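Local coordinates for hypothetical protein SA0798 (Staphylococcus aureus subsp. aureus N315, PDB 1XG8) that is of unknown function but belongs to the DUF1462 family of the thioredoxin clan, which suggests a thioredoxin-like fold, at residues V11-D16 with Y80-M85; V23-S28 with D92-T97; R41-I46 with F103-L108; T27-Y32 with Y50-I55. One frame throughout, in Å; residues are numbered along the deposited sequence.

Contact 1: V11-D16 with Y80-M85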
loop_
_atom_site.group_PDB
_atom_site.type_symbol
_atom_site.label_atom_id
_atom_site.label_comp_id
_atom_site.label_asym_id
_atom_site.label_seq_id
_atom_site.Cartn_x
_atom_site.Cartn_y
_atom_site.Cartn_z
ATOM N N VAL A 11 3.782 -2.259 1.054
ATOM C CA VAL A 11 3.343 -2.147 2.439
ATOM C C VAL A 11 1.954 -1.543 2.568
ATOM O O VAL A 11 1.529 -0.721 1.749
ATOM C CB VAL A 11 4.331 -1.293 3.283
ATOM C CG1 VAL A 11 3.892 -1.259 4.744
ATOM C CG2 VAL A 11 5.728 -1.865 3.177
ATOM N N VAL A 12 1.243 -2.000 3.591
ATOM C CA VAL A 12 -0.082 -1.496 3.916
ATOM C C VAL A 12 0.000 -1.008 5.356
ATOM O O VAL A 12 0.246 -1.789 6.279
ATOM C CB VAL A 12 -1.189 -2.601 3.822
ATOM C CG1 VAL A 12 -2.466 -2.132 4.535
ATOM C CG2 VAL A 12 -1.507 -2.898 2.357
ATOM N N TYR A 13 -0.158 0.291 5.543
ATOM C CA TYR A 13 -0.148 0.862 6.883
ATOM C C TYR A 13 -1.624 0.943 7.254
ATOM O O TYR A 13 -2.448 1.367 6.443
ATOM C CB TYR A 13 0.460 2.270 6.874
ATOM C CG TYR A 13 1.913 2.302 6.481
ATOM C CD1 TYR A 13 2.917 2.151 7.433
ATOM C CD2 TYR A 13 2.286 2.447 5.152
ATOM C CE1 TYR A 13 4.262 2.144 7.071
ATOM C CE2 TYR A 13 3.619 2.438 4.776
ATOM C CZ TYR A 13 4.605 2.288 5.738
ATOM O OH TYR A 13 5.929 2.287 5.359
ATOM N N GLY A 14 -1.966 0.516 8.460
ATOM C CA GLY A 14 -3.350 0.587 8.869
ATOM C C GLY A 14 -3.525 0.161 10.306
ATOM O O GLY A 14 -2.602 0.245 11.111
ATOM N N ALA A 15 -4.723 -0.296 10.632
ATOM C CA ALA A 15 -5.007 -0.743 11.979
ATOM C C ALA A 15 -6.152 -1.745 11.929
ATOM O O ALA A 15 -6.860 -1.845 10.928
ATOM C CB ALA A 15 -5.368 0.443 12.848
ATOM N N ASP A 16 -6.333 -2.487 13.012
ATOM C CA ASP A 16 -7.389 -3.479 13.068
ATOM C C ASP A 16 -8.750 -2.831 13.316
ATOM O O ASP A 16 -9.740 -3.517 13.564
ATOM C CB ASP A 16 -7.072 -4.504 14.159
ATOM C CG ASP A 16 -7.874 -5.779 14.005
ATOM O OD1 ASP A 16 -8.029 -6.253 12.857
ATOM O OD2 ASP A 16 -8.339 -6.314 15.030
ATOM N N TYR A 80 -5.953 5.660 6.199
ATOM C CA TYR A 80 -5.495 4.284 6.104
ATOM C C TYR A 80 -6.745 3.433 5.863
ATOM O O TYR A 80 -7.852 3.818 6.245
ATOM C CB TYR A 80 -4.746 3.865 7.375
ATOM C CG TYR A 80 -5.616 3.778 8.598
ATOM C CD1 TYR A 80 -6.399 2.646 8.846
ATOM C CD2 TYR A 80 -5.678 4.835 9.502
ATOM C CE1 TYR A 80 -7.217 2.571 9.958
ATOM C CE2 TYR A 80 -6.497 4.770 10.619
ATOM C CZ TYR A 80 -7.263 3.634 10.839
ATOM O OH TYR A 80 -8.068 3.578 11.944
ATOM N N PRO A 81 -6.588 2.268 5.217
ATOM C CA PRO A 81 -5.317 1.725 4.717
ATOM C C PRO A 81 -4.502 2.650 3.821
ATOM O O PRO A 81 -5.051 3.401 3.025
ATOM C CB PRO A 81 -5.752 0.464 3.969
ATOM C CG PRO A 81 -7.134 0.824 3.484
ATOM C CD PRO A 81 -7.723 1.470 4.720
ATOM N N LEU A 82 -3.184 2.596 3.982
ATOM C CA LEU A 82 -2.273 3.369 3.149
ATOM C C LEU A 82 -1.403 2.331 2.451
ATOM O O LEU A 82 -0.857 1.433 3.096
ATOM C CB LEU A 82 -1.395 4.303 3.988
ATOM C CG LEU A 82 -0.249 5.014 3.243
ATOM C CD1 LEU A 82 -0.788 6.064 2.291
ATOM C CD2 LEU A 82 0.672 5.670 4.257
ATOM N N ILE A 83 -1.302 2.437 1.132
ATOM C CA ILE A 83 -0.495 1.509 0.363
ATOM C C ILE A 83 0.740 2.207 -0.176
ATOM O O ILE A 83 0.649 3.321 -0.693
ATOM C CB ILE A 83 -1.274 0.942 -0.856
ATOM C CG1 ILE A 83 -2.546 0.233 -0.390
ATOM C CG2 ILE A 83 -0.386 -0.021 -1.633
ATOM C CD1 ILE A 83 -3.231 -0.603 -1.454
ATOM N N THR A 84 1.898 1.572 -0.028
ATOM C CA THR A 84 3.132 2.127 -0.580
ATOM C C THR A 84 3.885 0.987 -1.240
ATOM O O THR A 84 3.801 -0.157 -0.798
ATOM C CB THR A 84 4.073 2.772 0.483
ATOM O OG1 THR A 84 4.511 1.776 1.404
ATOM C CG2 THR A 84 3.375 3.901 1.224
ATOM N N MET A 85 4.588 1.291 -2.325
ATOM C CA MET A 85 5.380 0.284 -3.030
ATOM C C MET A 85 6.780 0.843 -3.195
ATOM O O MET A 85 6.982 1.852 -3.871
ATOM C CB MET A 85 4.794 -0.044 -4.401
ATOM C CG MET A 85 5.633 -1.074 -5.162
ATOM S SD MET A 85 4.909 -1.617 -6.724
ATOM C CE MET A 85 5.216 -0.202 -7.746
HETATM O O HOH W 1 6.855 2.437 2.830
#
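Val11 and Thr84 face each other as an antiparallel hydrogen-bonded pair, and so do Tyr13 and Leu82. Four backbone bonds close these two pairs; Val11 N to Thr84 O is 2.8 Å, with an angle of 168° at the hydrogen. Val12 and Ile83 form the non-hydrogen-bonded pair between them. There the CA of Val12 comes within 3.1 Å of Leu82 O, a CA-H...O contact. The tight part is the face that carries Tyr13. Its ring lies side by side with Leu82, and Tyr13 CD2 is 3.7 Å from Leu82 CD2. Val11 CG1 lies over one face of the same ring, near its rim. At the polar end one water bridges the Tyr13 and Thr84 side chains: it donates to Tyr13 OH and also bonds Thr84 OG1. Tyr13 OH is bonded to Asp66 as well. The partly exposed Tyr80 ring lies along Gly14 and Ala15 (CD1 to Gly14 CA 3.7 Å, CE1 to Ala15 CB 4.0 Å), with no backbone bond to either here. The peptide bond before Pro81 is cis, consistent with the cis-proline loop of thioredoxin-like folds. Val12 pairs on with strand 48-54, while Pro81 and Ile83 pack on helix 28-42 and Ile83 also meets helix 97-110.

Contact 2: V23-S28 with D92-T97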
loop_
_atom_site.group_PDB
_atom_site.type_symbol
_atom_site.label_atom_id
_atom_site.label_comp_id
_atom_site.label_asym_id
_atom_site.label_seq_id
_atom_site.Cartn_x
_atom_site.Cartn_y
_atom_site.Cartn_z
ATOM N N VAL A 23 -15.187 5.611 6.858
ATOM C CA VAL A 23 -15.951 4.634 7.616
ATOM C C VAL A 23 -16.466 3.455 6.806
ATOM O O VAL A 23 -16.382 2.313 7.249
ATOM C CB VAL A 23 -17.166 5.328 8.279
ATOM C CG1 VAL A 23 -18.096 4.302 8.888
ATOM C CG2 VAL A 23 -16.685 6.318 9.332
ATOM N N ASN A 24 -17.000 3.730 5.622
ATOM C CA ASN A 24 -17.562 2.668 4.796
ATOM C C ASN A 24 -16.566 1.868 3.963
ATOM O O ASN A 24 -16.880 0.765 3.515
ATOM C CB ASN A 24 -18.638 3.248 3.873
ATOM C CG ASN A 24 -19.791 3.864 4.637
ATOM O OD1 ASN A 24 -20.362 3.235 5.530
ATOM N ND2 ASN A 24 -20.146 5.097 4.286
ATOM N N ALA A 25 -15.369 2.416 3.760
ATOM C CA ALA A 25 -14.351 1.760 2.946
ATOM C C ALA A 25 -13.808 0.454 3.517
ATOM O O ALA A 25 -13.936 0.175 4.712
ATOM C CB ALA A 25 -13.206 2.722 2.690
ATOM N N PRO A 26 -13.201 -0.374 2.650
ATOM C CA PRO A 26 -12.622 -1.663 3.044
ATOM C C PRO A 26 -11.559 -1.481 4.125
ATOM O O PRO A 26 -10.781 -0.527 4.093
ATOM C CB PRO A 26 -12.037 -2.190 1.738
ATOM C CG PRO A 26 -12.978 -1.644 0.717
ATOM C CD PRO A 26 -13.177 -0.217 1.183
ATOM N N THR A 27 -11.532 -2.407 5.073
ATOM C CA THR A 27 -10.587 -2.371 6.179
ATOM C C THR A 27 -9.132 -2.519 5.707
ATOM O O THR A 27 -8.880 -2.839 4.551
ATOM C CB THR A 27 -10.913 -3.489 7.181
ATOM O OG1 THR A 27 -10.537 -3.076 8.498
ATOM C CG2 THR A 27 -10.155 -4.745 6.840
ATOM N N SER A 28 -8.179 -2.290 6.608
ATOM C CA SER A 28 -6.763 -2.406 6.266
ATOM C C SER A 28 -6.389 -3.842 5.938
ATOM O O SER A 28 -5.676 -4.094 4.972
ATOM C CB SER A 28 -5.886 -1.899 7.412
ATOM O OG SER A 28 -6.009 -0.497 7.572
ATOM N N ASP A 92 -4.316 5.841 -0.365
ATOM C CA ASP A 92 -4.696 5.879 1.046
ATOM C C ASP A 92 -6.203 6.043 1.261
ATOM O O ASP A 92 -6.854 6.802 0.550
ATOM C CB ASP A 92 -3.947 7.013 1.784
ATOM C CG ASP A 92 -4.400 8.412 1.363
ATOM O OD1 ASP A 92 -4.326 8.725 0.162
ATOM O OD2 ASP A 92 -4.815 9.213 2.232
ATOM N N GLY A 93 -6.750 5.322 2.237
ATOM C CA GLY A 93 -8.168 5.430 2.547
ATOM C C GLY A 93 -9.067 4.720 1.559
ATOM O O GLY A 93 -9.107 3.492 1.525
ATOM N N TYR A 94 -9.818 5.488 0.781
ATOM C CA TYR A 94 -10.676 4.907 -0.232
ATOM C C TYR A 94 -9.687 4.537 -1.344
ATOM O O TYR A 94 -8.942 5.391 -1.831
ATOM C CB TYR A 94 -11.700 5.945 -0.707
ATOM C CG TYR A 94 -12.817 6.201 0.285
ATOM C CD1 TYR A 94 -13.695 5.182 0.636
ATOM C CD2 TYR A 94 -12.984 7.452 0.886
ATOM C CE1 TYR A 94 -14.714 5.390 1.562
ATOM C CE2 TYR A 94 -14.008 7.676 1.818
ATOM C CZ TYR A 94 -14.869 6.632 2.149
ATOM O OH TYR A 94 -15.887 6.807 3.069
ATOM N N ILE A 95 -9.661 3.270 -1.740
ATOM C CA ILE A 95 -8.704 2.835 -2.744
ATOM C C ILE A 95 -9.326 2.143 -3.949
ATOM O O ILE A 95 -10.114 1.214 -3.801
ATOM C CB ILE A 95 -7.662 1.888 -2.096
ATOM C CG1 ILE A 95 -6.889 2.649 -1.019
ATOM C CG2 ILE A 95 -6.712 1.325 -3.147
ATOM C CD1 ILE A 95 -6.151 1.760 -0.071
ATOM N N GLN A 96 -8.965 2.613 -5.140
ATOM C CA GLN A 96 -9.460 2.030 -6.378
ATOM C C GLN A 96 -8.403 1.135 -6.992
ATOM O O GLN A 96 -7.208 1.409 -6.901
ATOM C CB GLN A 96 -9.831 3.108 -7.392
ATOM C CG GLN A 96 -11.173 3.772 -7.157
ATOM C CD GLN A 96 -11.538 4.723 -8.282
ATOM O OE1 GLN A 96 -11.452 4.367 -9.454
ATOM N NE2 GLN A 96 -11.953 5.933 -7.931
ATOM N N THR A 97 -8.868 0.068 -7.625
ATOM C CA THR A 97 -8.015 -0.905 -8.280
ATOM C C THR A 97 -7.138 -0.250 -9.345
ATOM O O THR A 97 -5.976 -0.611 -9.498
ATOM C CB THR A 97 -8.872 -1.975 -8.948
ATOM O OG1 THR A 97 -9.938 -2.336 -8.065
ATOM C CG2 THR A 97 -8.043 -3.202 -9.252
HETATM O O HOH W 2 -10.222 0.905 1.590
#
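Ala25 meets Tyr94 in the apolar part of this small surface contact. The methyl of Ala25 points at the other segment and lies obliquely to the ring. Ala25 CB is 3.2 Å from Tyr94 CD1 and 3.3 Å from Tyr94 CE1, so the methyl sits against one C-C bond of the ring. This is close for two carbons. The Tyr94 ring reaches the loop because its CG is anti to its own carbonyl carbon (chi1 -75°). Its far end then passes by the backbone of Val23 and Asn24; Tyr94 OH is 4.0 Å from Val23 N. Both segments are loops that lead into helices, 28-42 and 97-110, with Thr27 and Gln96 at the N-cap positions. In this thioredoxin-clan protein the first loop follows strand 8-14, where thioredoxin itself has its active-site loop. Polar contact is made through solvent. Water 2 donates to Pro26 O at 2.9 Å and to Gly93 O at 2.8 Å, and so bridges the two backbones. Gly93 has a positive phi (76°), and it also bonds Pro81 through the backbone. Tyr94 also touches Cys22, just before Val23; Pro26 packs on Ile31 of helix 28-42.

Contact 3: R41-I46 with F103-L108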
loop_
_atom_site.group_PDB
_atom_site.type_symbol
_atom_site.label_atom_id
_atom_site.label_comp_id
_atom_site.label_asym_id
_atom_site.label_seq_id
_atom_site.Cartn_x
_atom_site.Cartn_y
_atom_site.Cartn_z
ATOM N N ARG A 41 -2.001 -11.969 -9.912
ATOM C CA ARG A 41 -2.777 -12.274 -11.104
ATOM C C ARG A 41 -2.529 -11.331 -12.281
ATOM O O ARG A 41 -2.391 -11.774 -13.418
ATOM C CB ARG A 41 -4.260 -12.281 -10.736
ATOM C CG ARG A 41 -5.225 -12.360 -11.902
ATOM C CD ARG A 41 -6.614 -12.675 -11.381
ATOM N NE ARG A 41 -7.016 -11.778 -10.298
ATOM C CZ ARG A 41 -7.585 -12.179 -9.161
ATOM N NH1 ARG A 41 -7.820 -13.467 -8.948
ATOM N NH2 ARG A 41 -7.923 -11.288 -8.235
ATOM N N LYS A 42 -2.467 -10.034 -12.010
ATOM C CA LYS A 42 -2.250 -9.051 -13.062
ATOM C C LYS A 42 -0.786 -8.890 -13.451
ATOM O O LYS A 42 -0.485 -8.559 -14.598
ATOM C CB LYS A 42 -2.836 -7.705 -12.638
ATOM C CG LYS A 42 -4.335 -7.769 -12.407
ATOM C CD LYS A 42 -4.900 -6.423 -12.028
ATOM C CE LYS A 42 -6.403 -6.396 -12.242
ATOM N NZ LYS A 42 -6.750 -6.517 -13.687
ATOM N N TYR A 43 0.122 -9.120 -12.504
ATOM C CA TYR A 43 1.549 -9.009 -12.790
ATOM C C TYR A 43 2.276 -10.261 -12.327
ATOM O O TYR A 43 3.078 -10.229 -11.394
ATOM C CB TYR A 43 2.132 -7.766 -12.123
ATOM C CG TYR A 43 1.358 -6.512 -12.459
ATOM C CD1 TYR A 43 0.320 -6.070 -11.632
ATOM C CD2 TYR A 43 1.624 -5.793 -13.629
ATOM C CE1 TYR A 43 -0.433 -4.948 -11.957
ATOM C CE2 TYR A 43 0.870 -4.665 -13.967
ATOM C CZ TYR A 43 -0.157 -4.253 -13.120
ATOM O OH TYR A 43 -0.917 -3.155 -13.437
ATOM N N PRO A 44 2.012 -11.386 -13.008
ATOM C CA PRO A 44 2.563 -12.723 -12.771
ATOM C C PRO A 44 4.078 -12.772 -12.761
ATOM O O PRO A 44 4.674 -13.527 -11.994
ATOM C CB PRO A 44 2.000 -13.539 -13.927
ATOM C CG PRO A 44 0.768 -12.802 -14.312
ATOM C CD PRO A 44 1.210 -11.386 -14.241
ATOM N N ASN A 45 4.700 -11.963 -13.610
ATOM C CA ASN A 45 6.151 -11.965 -13.710
ATOM C C ASN A 45 6.867 -11.003 -12.788
ATOM O O ASN A 45 8.090 -10.905 -12.831
ATOM C CB ASN A 45 6.578 -11.698 -15.154
ATOM C CG ASN A 45 5.976 -12.694 -16.130
ATOM O OD1 ASN A 45 6.116 -13.907 -15.961
ATOM N ND2 ASN A 45 5.299 -12.185 -17.158
ATOM N N ILE A 46 6.126 -10.285 -11.954
ATOM C CA ILE A 46 6.772 -9.358 -11.034
ATOM C C ILE A 46 6.732 -9.976 -9.652
ATOM O O ILE A 46 5.764 -10.637 -9.299
ATOM C CB ILE A 46 6.062 -7.981 -11.007
ATOM C CG1 ILE A 46 6.064 -7.368 -12.411
ATOM C CG2 ILE A 46 6.768 -7.044 -10.024
ATOM C CD1 ILE A 46 5.455 -5.984 -12.472
ATOM N N PHE A 103 -0.405 2.741 -11.327
ATOM C CA PHE A 103 0.866 3.091 -10.700
ATOM C C PHE A 103 1.953 2.130 -11.197
ATOM O O PHE A 103 3.056 2.545 -11.534
ATOM C CB PHE A 103 0.759 3.002 -9.175
ATOM C CG PHE A 103 2.021 3.398 -8.452
ATOM C CD1 PHE A 103 2.283 4.733 -8.164
ATOM C CD2 PHE A 103 2.960 2.433 -8.073
ATOM C CE1 PHE A 103 3.465 5.109 -7.503
ATOM C CE2 PHE A 103 4.147 2.797 -7.413
ATOM C CZ PHE A 103 4.398 4.141 -7.127
ATOM N N ILE A 104 1.636 0.841 -11.240
ATOM C CA ILE A 104 2.588 -0.159 -11.706
ATOM C C ILE A 104 2.754 -0.081 -13.223
ATOM O O ILE A 104 3.883 -0.038 -13.728
ATOM C CB ILE A 104 2.133 -1.580 -11.313
ATOM C CG1 ILE A 104 2.190 -1.732 -9.796
ATOM C CG2 ILE A 104 3.023 -2.632 -11.979
ATOM C CD1 ILE A 104 1.650 -3.050 -9.316
ATOM N N ASP A 105 1.634 -0.055 -13.945
ATOM C CA ASP A 105 1.666 0.034 -15.408
ATOM C C ASP A 105 2.527 1.192 -15.875
ATOM O O ASP A 105 3.313 1.059 -16.813
ATOM C CB ASP A 105 0.259 0.211 -15.966
ATOM C CG ASP A 105 -0.576 -1.032 -15.822
ATOM O OD1 ASP A 105 -0.021 -2.086 -15.424
ATOM O OD2 ASP A 105 -1.789 -0.963 -16.118
ATOM N N GLN A 106 2.366 2.332 -15.216
ATOM C CA GLN A 106 3.128 3.518 -15.553
ATOM C C GLN A 106 4.617 3.207 -15.482
ATOM O O GLN A 106 5.382 3.658 -16.334
ATOM C CB GLN A 106 2.776 4.657 -14.593
ATOM C CG GLN A 106 3.453 5.975 -14.906
ATOM C CD GLN A 106 4.952 5.927 -14.688
ATOM O OE1 GLN A 106 5.429 5.388 -13.684
ATOM N NE2 GLN A 106 5.705 6.500 -15.620
ATOM N N LYS A 107 5.026 2.440 -14.471
ATOM C CA LYS A 107 6.434 2.068 -14.307
ATOM C C LYS A 107 6.901 1.137 -15.425
ATOM O O LYS A 107 7.954 1.354 -16.023
ATOM C CB LYS A 107 6.647 1.392 -12.949
ATOM C CG LYS A 107 6.934 2.361 -11.814
ATOM C CD LYS A 107 6.758 1.684 -10.468
ATOM C CE LYS A 107 7.621 2.324 -9.392
ATOM N NZ LYS A 107 7.570 3.800 -9.414
ATOM N N LEU A 108 6.105 0.109 -15.704
ATOM C CA LEU A 108 6.416 -0.861 -16.749
ATOM C C LEU A 108 6.640 -0.171 -18.089
ATOM O O LEU A 108 7.591 -0.471 -18.814
ATOM C CB LEU A 108 5.266 -1.862 -16.901
ATOM C CG LEU A 108 4.923 -2.677 -15.663
ATOM C CD1 LEU A 108 3.782 -3.625 -15.983
ATOM C CD2 LEU A 108 6.157 -3.441 -15.202
#
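Tyr43 lays one face of its ring against Ile104, with Leu108 obliquely on the same side and Asp105 at the edge. The main bump is the CG2 methyl of Ile104. It sits over one face of the ring as a CH-pi contact, 3.8 Å from the ring centroid and 18° off the normal. Leu108 CD1 abuts the ring near Tyr43 CE2, 3.7 Å away. Ile46 follows beyond the turn. Its CD1 methyl rests against both, with Ile46 CD1 3.8 Å from Leu108 CD2 and 4.2 Å from Ile104 CG2. The two isoleucine side chains run antiparallel alongside each other. The ring's hydroxyl end is polar. Tyr43 OH donates to Asp105 OD1, which lies in the ring plane at the edge; the modelled 2.4 Å is very short, so its exact length is doubtful. The carboxylate is turned 61° from the ring. Tyr43 and Ile46 come to the same side because a type I beta turn joins them, closed by Ile46 N to Tyr43 O. Tyr4 adds apolar cover on Ile46 and Leu108. The contact joins the turn just after helix 28-42 to helix 97-110; the two helices pack on one face of the sheet, as in thioredoxin-like folds.

Contact 4: T27-Y32 with Y50-I55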
loop_
_atom_site.group_PDB
_atom_site.type_symbol
_atom_site.label_atom_id
_atom_site.label_comp_id
_atom_site.label_asym_id
_atom_site.label_seq_id
_atom_site.Cartn_x
_atom_site.Cartn_y
_atom_site.Cartn_z
ATOM N N THR A 27 -11.532 -2.407 5.073
ATOM C CA THR A 27 -10.587 -2.371 6.179
ATOM C C THR A 27 -9.132 -2.519 5.707
ATOM O O THR A 27 -8.880 -2.839 4.551
ATOM C CB THR A 27 -10.913 -3.489 7.181
ATOM O OG1 THR A 27 -10.537 -3.076 8.498
ATOM C CG2 THR A 27 -10.155 -4.745 6.840
ATOM N N SER A 28 -8.179 -2.290 6.608
ATOM C CA SER A 28 -6.763 -2.406 6.266
ATOM C C SER A 28 -6.389 -3.842 5.938
ATOM O O SER A 28 -5.676 -4.094 4.972
ATOM C CB SER A 28 -5.886 -1.899 7.412
ATOM O OG SER A 28 -6.009 -0.497 7.572
ATOM N N LYS A 29 -6.872 -4.783 6.743
ATOM C CA LYS A 29 -6.567 -6.193 6.517
ATOM C C LYS A 29 -7.237 -6.731 5.255
ATOM O O LYS A 29 -6.677 -7.582 4.573
ATOM C CB LYS A 29 -6.974 -7.031 7.729
ATOM C CG LYS A 29 -6.162 -6.753 8.995
ATOM C CD LYS A 29 -6.618 -7.648 10.141
ATOM C CE LYS A 29 -5.838 -7.366 11.411
ATOM N NZ LYS A 29 -6.204 -8.310 12.516
ATOM N N ASP A 30 -8.429 -6.232 4.937
ATOM C CA ASP A 30 -9.128 -6.670 3.729
ATOM C C ASP A 30 -8.271 -6.313 2.514
ATOM O O ASP A 30 -7.997 -7.163 1.658
ATOM C CB ASP A 30 -10.498 -5.983 3.585
ATOM C CG ASP A 30 -11.480 -6.374 4.683
ATOM O OD1 ASP A 30 -11.462 -7.546 5.119
ATOM O OD2 ASP A 30 -12.282 -5.507 5.098
ATOM N N ILE A 31 -7.870 -5.042 2.453
ATOM C CA ILE A 31 -7.035 -4.506 1.380
ATOM C C ILE A 31 -5.726 -5.290 1.279
ATOM O O ILE A 31 -5.282 -5.653 0.185
ATOM C CB ILE A 31 -6.713 -3.015 1.647
ATOM C CG1 ILE A 31 -7.996 -2.181 1.530
ATOM C CG2 ILE A 31 -5.615 -2.527 0.700
ATOM C CD1 ILE A 31 -8.661 -2.207 0.149
ATOM N N TYR A 32 -5.112 -5.551 2.426
ATOM C CA TYR A 32 -3.864 -6.287 2.454
ATOM C C TYR A 32 -4.054 -7.698 1.897
ATOM O O TYR A 32 -3.201 -8.220 1.190
ATOM C CB TYR A 32 -3.338 -6.331 3.884
ATOM C CG TYR A 32 -2.033 -7.071 4.060
ATOM C CD1 TYR A 32 -2.018 -8.430 4.369
ATOM C CD2 TYR A 32 -0.811 -6.406 3.954
ATOM C CE1 TYR A 32 -0.819 -9.111 4.581
ATOM C CE2 TYR A 32 0.396 -7.077 4.160
ATOM C CZ TYR A 32 0.382 -8.429 4.482
ATOM O OH TYR A 32 1.556 -9.084 4.770
ATOM N N TYR A 50 5.091 -8.588 0.665
ATOM C CA TYR A 50 4.104 -7.809 1.405
ATOM C C TYR A 50 4.338 -7.670 2.900
ATOM O O TYR A 50 4.807 -8.591 3.562
ATOM C CB TYR A 50 2.705 -8.390 1.162
ATOM C CG TYR A 50 2.356 -8.496 -0.302
ATOM C CD1 TYR A 50 2.923 -9.487 -1.099
ATOM C CD2 TYR A 50 1.488 -7.582 -0.905
ATOM C CE1 TYR A 50 2.639 -9.570 -2.462
ATOM C CE2 TYR A 50 1.197 -7.656 -2.271
ATOM C CZ TYR A 50 1.779 -8.655 -3.040
ATOM O OH TYR A 50 1.520 -8.732 -4.388
ATOM N N THR A 51 3.998 -6.501 3.425
ATOM C CA THR A 51 4.142 -6.232 4.843
ATOM C C THR A 51 2.978 -5.392 5.339
ATOM O O THR A 51 2.521 -4.474 4.659
ATOM C CB THR A 51 5.443 -5.470 5.158
ATOM O OG1 THR A 51 6.569 -6.235 4.718
ATOM C CG2 THR A 51 5.555 -5.219 6.662
ATOM N N TYR A 52 2.500 -5.721 6.530
ATOM C CA TYR A 52 1.400 -4.995 7.137
ATOM C C TYR A 52 1.899 -4.354 8.415
ATOM O O TYR A 52 2.491 -5.014 9.269
ATOM C CB TYR A 52 0.237 -5.932 7.456
ATOM C CG TYR A 52 -0.880 -5.282 8.258
ATOM C CD1 TYR A 52 -1.672 -4.272 7.708
ATOM C CD2 TYR A 52 -1.152 -5.694 9.565
ATOM C CE1 TYR A 52 -2.707 -3.693 8.440
ATOM C CE2 TYR A 52 -2.186 -5.121 10.306
ATOM C CZ TYR A 52 -2.959 -4.125 9.736
ATOM O OH TYR A 52 -3.989 -3.578 10.466
ATOM N N ILE A 53 1.659 -3.057 8.530
ATOM C CA ILE A 53 2.078 -2.303 9.693
ATOM C C ILE A 53 0.894 -1.662 10.408
ATOM O O ILE A 53 0.240 -0.754 9.889
ATOM C CB ILE A 53 3.102 -1.225 9.292
ATOM C CG1 ILE A 53 4.405 -1.909 8.879
ATOM C CG2 ILE A 53 3.321 -0.243 10.436
ATOM C CD1 ILE A 53 5.433 -0.964 8.333
ATOM N N ASP A 54 0.625 -2.166 11.604
ATOM C CA ASP A 54 -0.454 -1.668 12.444
ATOM C C ASP A 54 0.095 -0.408 13.118
ATOM O O ASP A 54 0.992 -0.498 13.953
ATOM C CB ASP A 54 -0.788 -2.731 13.486
ATOM C CG ASP A 54 -2.034 -2.410 14.270
ATOM O OD1 ASP A 54 -2.148 -1.262 14.743
ATOM O OD2 ASP A 54 -2.890 -3.313 14.420
ATOM N N ILE A 55 -0.428 0.760 12.754
ATOM C CA ILE A 55 0.053 2.014 13.331
ATOM C C ILE A 55 -0.172 2.100 14.844
ATOM O O ILE A 55 0.108 3.120 15.481
ATOM C CB ILE A 55 -0.594 3.238 12.628
ATOM C CG1 ILE A 55 -2.094 3.271 12.869
ATOM C CG2 ILE A 55 -0.356 3.156 11.126
ATOM C CD1 ILE A 55 -2.780 4.408 12.137
#
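Helix 28-32 and strand 50-54 run almost exactly antiparallel, at 175°, with their axes 9.9 Å apart at the closest. Tyr32 and Tyr52 fill most of the gap. The CB of Tyr52 sits over one face of the Tyr32 ring, 3.8 Å from its centroid, as a CH-pi contact. The Tyr52 ring then turns its edge to the face of Tyr32. This edge-to-face pair has centroids 5.7 Å apart and planes at 62°. Tyr32 points its CG away from the backbone N (chi1 -180°), and this sends the ring out from the helix and across the strand. Its rim rests on the strand backbone: Tyr32 CE2 is 3.3 Å from Thr51 C. Tyr32 OH ends near Tyr50, 3.8 Å from Tyr50 CB. The contact belongs to a right-handed beta-alpha-beta crossover, in which strand 8-14, helix 28-42 and strand 48-54 follow in order and the two strands are parallel neighbours. Val12 of the first strand touches both Tyr32 and Tyr52. Nearer the helix start, Ser28 CB lies at the edge of the Tyr52 ring, 3.8 Å from Tyr52 CE1. Lys29 passes the hydroxyl end of that ring at its CG, 4.1 Å from Tyr52 OH. From there the chain runs straight on to its amine, which forms a salt bridge with Asp16.

Contacts 1 and 4 lie close, with centres about 5 Å apart, and share the sheet through the neighbouring strands 8-14 and 48-54. A salt bridge joins them, Asp16 OD1 to Lys29 NZ at 2.8 Å. Contact 2 is about 10 Å from contact 1, centre to centre. It touches contact 1 through Pro81 O and Gly93 N, 2.7 Å apart, a probable hydrogen bond. Contacts 2 and 4 share Thr27 and Ser28 at the start of helix 28-42. Contact 3 uses the far end of that helix, with its centre about 20 Å from that of contact 4. Met85 connects it to contact 1: Met85 CE touches Phe103 CE2 at 3.2 Å and Ile104 CG1 at 4.0 Å.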